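Local structure of citrate lyase, subunit 1 (6HXI) at residues C[165-170]-C[174-179]. The protein probably catalyses the ATP- and coenzyme A-dependent cleavage of citrate to acetyl-CoA and oxaloacetate, and binds coenzyme A. Sequence-based numbering, arbitrary orientation.
Sequences GSKLPA and DKRALV
In the ATP-grasp domain, the loop between strand 149-154 and helix 173-192 folds back on the helix it leads into, and Arg176 and Lys167 reach toward each other's segment, each to a backbone carbonyl there. An inverse gamma turn centred on Ser166, whose OG is hydrogen-bonded to Asp163 OD2, is closed by a weak bond from Lys167 N to Gly165 O, and that same oxygen faces the arginine. With CG anti to the backbone N (chi1 -164°), the Arg176 chain runs out extended from the helix and lays its guanidinium against the turn. Gly165 O sits over one face of that flat group, 3.0 Å from Arg176 NE, a close polar approach whose angle is too poor for a hydrogen bond. Arg176 NH1 makes a weak bond to Lys167 O at 3.4 Å, with an angle of 146° at the hydrogen. In return, Lys167 bends at its last two torsions and brings NZ to Arg176 O, again weakly, at 3.4 Å. The aliphatic part of the lysine is put to use as well: Lys167 CE rests 3.7 Å from Val179 CG1, and both side chains also touch Phe133 of strand 128-134, while Val179 reaches Phe203 and Phe205 of strand 195-206. Replacing Arg176 with an alanine would probably leave Lys167 O without this donor and Gly165 O without the flat group it lies over. The whole is an example of a strand-to-helix connection in the alpha+beta ATP-grasp fold, its loop packed on the first turns of the following helix through weak reciprocal side-chain-to-backbone bonds and an apolar lysine-valine contact.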
loop_
_atom_site.group_PDB
_atom_site.type_symbol
_atom_site.label_atom_id
_atom_site.label_comp_id
_atom_site.label_asym_id
_atom_site.label_seq_id
_atom_site.Cartn_x
_atom_site.Cartn_y
_atom_site.Cartn_z
ATOM N N GLY C 165 -63.514 -27.856 -36.899
ATOM C CA GLY C 165 -64.725 -28.640 -37.126
ATOM C C GLY C 165 -65.249 -28.552 -38.541
ATOM O O GLY C 165 -65.476 -29.588 -39.163
ATOM N N SER C 166 -65.373 -27.312 -39.080
ATOM C CA SER C 166 -65.781 -27.036 -40.463
ATOM C C SER C 166 -64.688 -27.553 -41.447
ATOM O O SER C 166 -63.784 -26.840 -41.894
ATOM C CB SER C 166 -66.091 -25.559 -40.650
ATOM O OG SER C 166 -67.042 -25.146 -39.686
ATOM N N LYS C 167 -64.801 -28.861 -41.701
ATOM C CA LYS C 167 -64.011 -29.764 -42.518
ATOM C C LYS C 167 -65.037 -30.590 -43.351
ATOM O O LYS C 167 -66.202 -30.174 -43.460
ATOM C CB LYS C 167 -63.240 -30.676 -41.561
ATOM C CG LYS C 167 -61.948 -31.259 -42.121
ATOM C CD LYS C 167 -60.909 -31.531 -41.035
ATOM C CE LYS C 167 -61.300 -32.622 -40.062
ATOM N NZ LYS C 167 -62.084 -32.091 -38.916
ATOM N N LEU C 168 -64.623 -31.747 -43.916
ATOM C CA LEU C 168 -65.480 -32.574 -44.767
ATOM C C LEU C 168 -66.677 -33.208 -44.033
ATOM O O LEU C 168 -66.497 -33.904 -43.028
ATOM C CB LEU C 168 -64.666 -33.626 -45.527
ATOM C CG LEU C 168 -63.883 -33.067 -46.724
ATOM C CD1 LEU C 168 -62.491 -33.653 -46.809
ATOM C CD2 LEU C 168 -64.659 -33.214 -48.038
ATOM N N PRO C 169 -67.915 -32.942 -44.533
ATOM C CA PRO C 169 -69.119 -33.517 -43.888
ATOM C C PRO C 169 -69.246 -35.031 -44.044
ATOM O O PRO C 169 -69.805 -35.678 -43.160
ATOM C CB PRO C 169 -70.279 -32.779 -44.566
ATOM C CG PRO C 169 -69.747 -32.361 -45.893
ATOM C CD PRO C 169 -68.274 -32.124 -45.714
ATOM N N ALA C 170 -68.702 -35.587 -45.154
ATOM C CA ALA C 170 -68.681 -37.015 -45.495
ATOM C C ALA C 170 -68.107 -37.922 -44.386
ATOM O O ALA C 170 -68.447 -39.108 -44.338
ATOM C CB ALA C 170 -67.919 -37.225 -46.793
ATOM N N ASP C 174 -68.374 -39.419 -35.035
ATOM C CA ASP C 174 -67.244 -39.531 -34.114
ATOM C C ASP C 174 -65.934 -39.233 -34.836
ATOM O O ASP C 174 -65.091 -38.541 -34.259
ATOM C CB ASP C 174 -67.194 -40.927 -33.456
ATOM C CG ASP C 174 -68.426 -41.317 -32.649
ATOM O OD1 ASP C 174 -68.808 -40.551 -31.732
ATOM O OD2 ASP C 174 -68.968 -42.424 -32.886
ATOM N N LYS C 175 -65.779 -39.714 -36.107
ATOM C CA LYS C 175 -64.567 -39.504 -36.924
ATOM C C LYS C 175 -64.250 -38.034 -37.166
ATOM O O LYS C 175 -63.104 -37.645 -36.948
ATOM C CB LYS C 175 -64.596 -40.287 -38.249
ATOM C CG LYS C 175 -63.845 -41.626 -38.213
ATOM C CD LYS C 175 -64.614 -42.748 -37.488
ATOM C CE LYS C 175 -63.830 -44.039 -37.419
ATOM N NZ LYS C 175 -64.490 -45.041 -36.542
ATOM N N ARG C 176 -65.262 -37.209 -37.548
ATOM C CA ARG C 176 -65.071 -35.772 -37.767
ATOM C C ARG C 176 -64.464 -35.081 -36.554
ATOM O O ARG C 176 -63.561 -34.268 -36.733
ATOM C CB ARG C 176 -66.367 -35.084 -38.176
ATOM C CG ARG C 176 -66.161 -33.704 -38.781
ATOM C CD ARG C 176 -67.481 -32.987 -38.880
ATOM N NE ARG C 176 -67.387 -31.822 -39.752
ATOM C CZ ARG C 176 -68.336 -30.904 -39.876
ATOM N NH1 ARG C 176 -68.169 -29.875 -40.696
ATOM N NH2 ARG C 176 -69.463 -31.006 -39.180
ATOM N N ALA C 177 -64.926 -35.416 -35.330
ATOM C CA ALA C 177 -64.393 -34.848 -34.090
ATOM C C ALA C 177 -62.983 -35.388 -33.789
ATOM O O ALA C 177 -62.144 -34.647 -33.271
ATOM C CB ALA C 177 -65.329 -35.137 -32.930
ATOM N N LEU C 178 -62.730 -36.669 -34.137
ATOM C CA LEU C 178 -61.442 -37.340 -33.924
ATOM C C LEU C 178 -60.367 -36.806 -34.851
ATOM O O LEU C 178 -59.219 -36.700 -34.426
ATOM C CB LEU C 178 -61.559 -38.873 -34.076
ATOM C CG LEU C 178 -62.240 -39.641 -32.943
ATOM C CD1 LEU C 178 -62.817 -40.946 -33.451
ATOM C CD2 LEU C 178 -61.292 -39.880 -31.782
ATOM N N VAL C 179 -60.729 -36.463 -36.105
ATOM C CA VAL C 179 -59.803 -35.899 -37.095
ATOM C C VAL C 179 -59.519 -34.428 -36.747
ATOM O O VAL C 179 -58.378 -33.994 -36.855
ATOM C CB VAL C 179 -60.256 -36.101 -38.576
ATOM C CG1 VAL C 179 -59.191 -35.593 -39.539
ATOM C CG2 VAL C 179 -60.543 -37.568 -38.872
#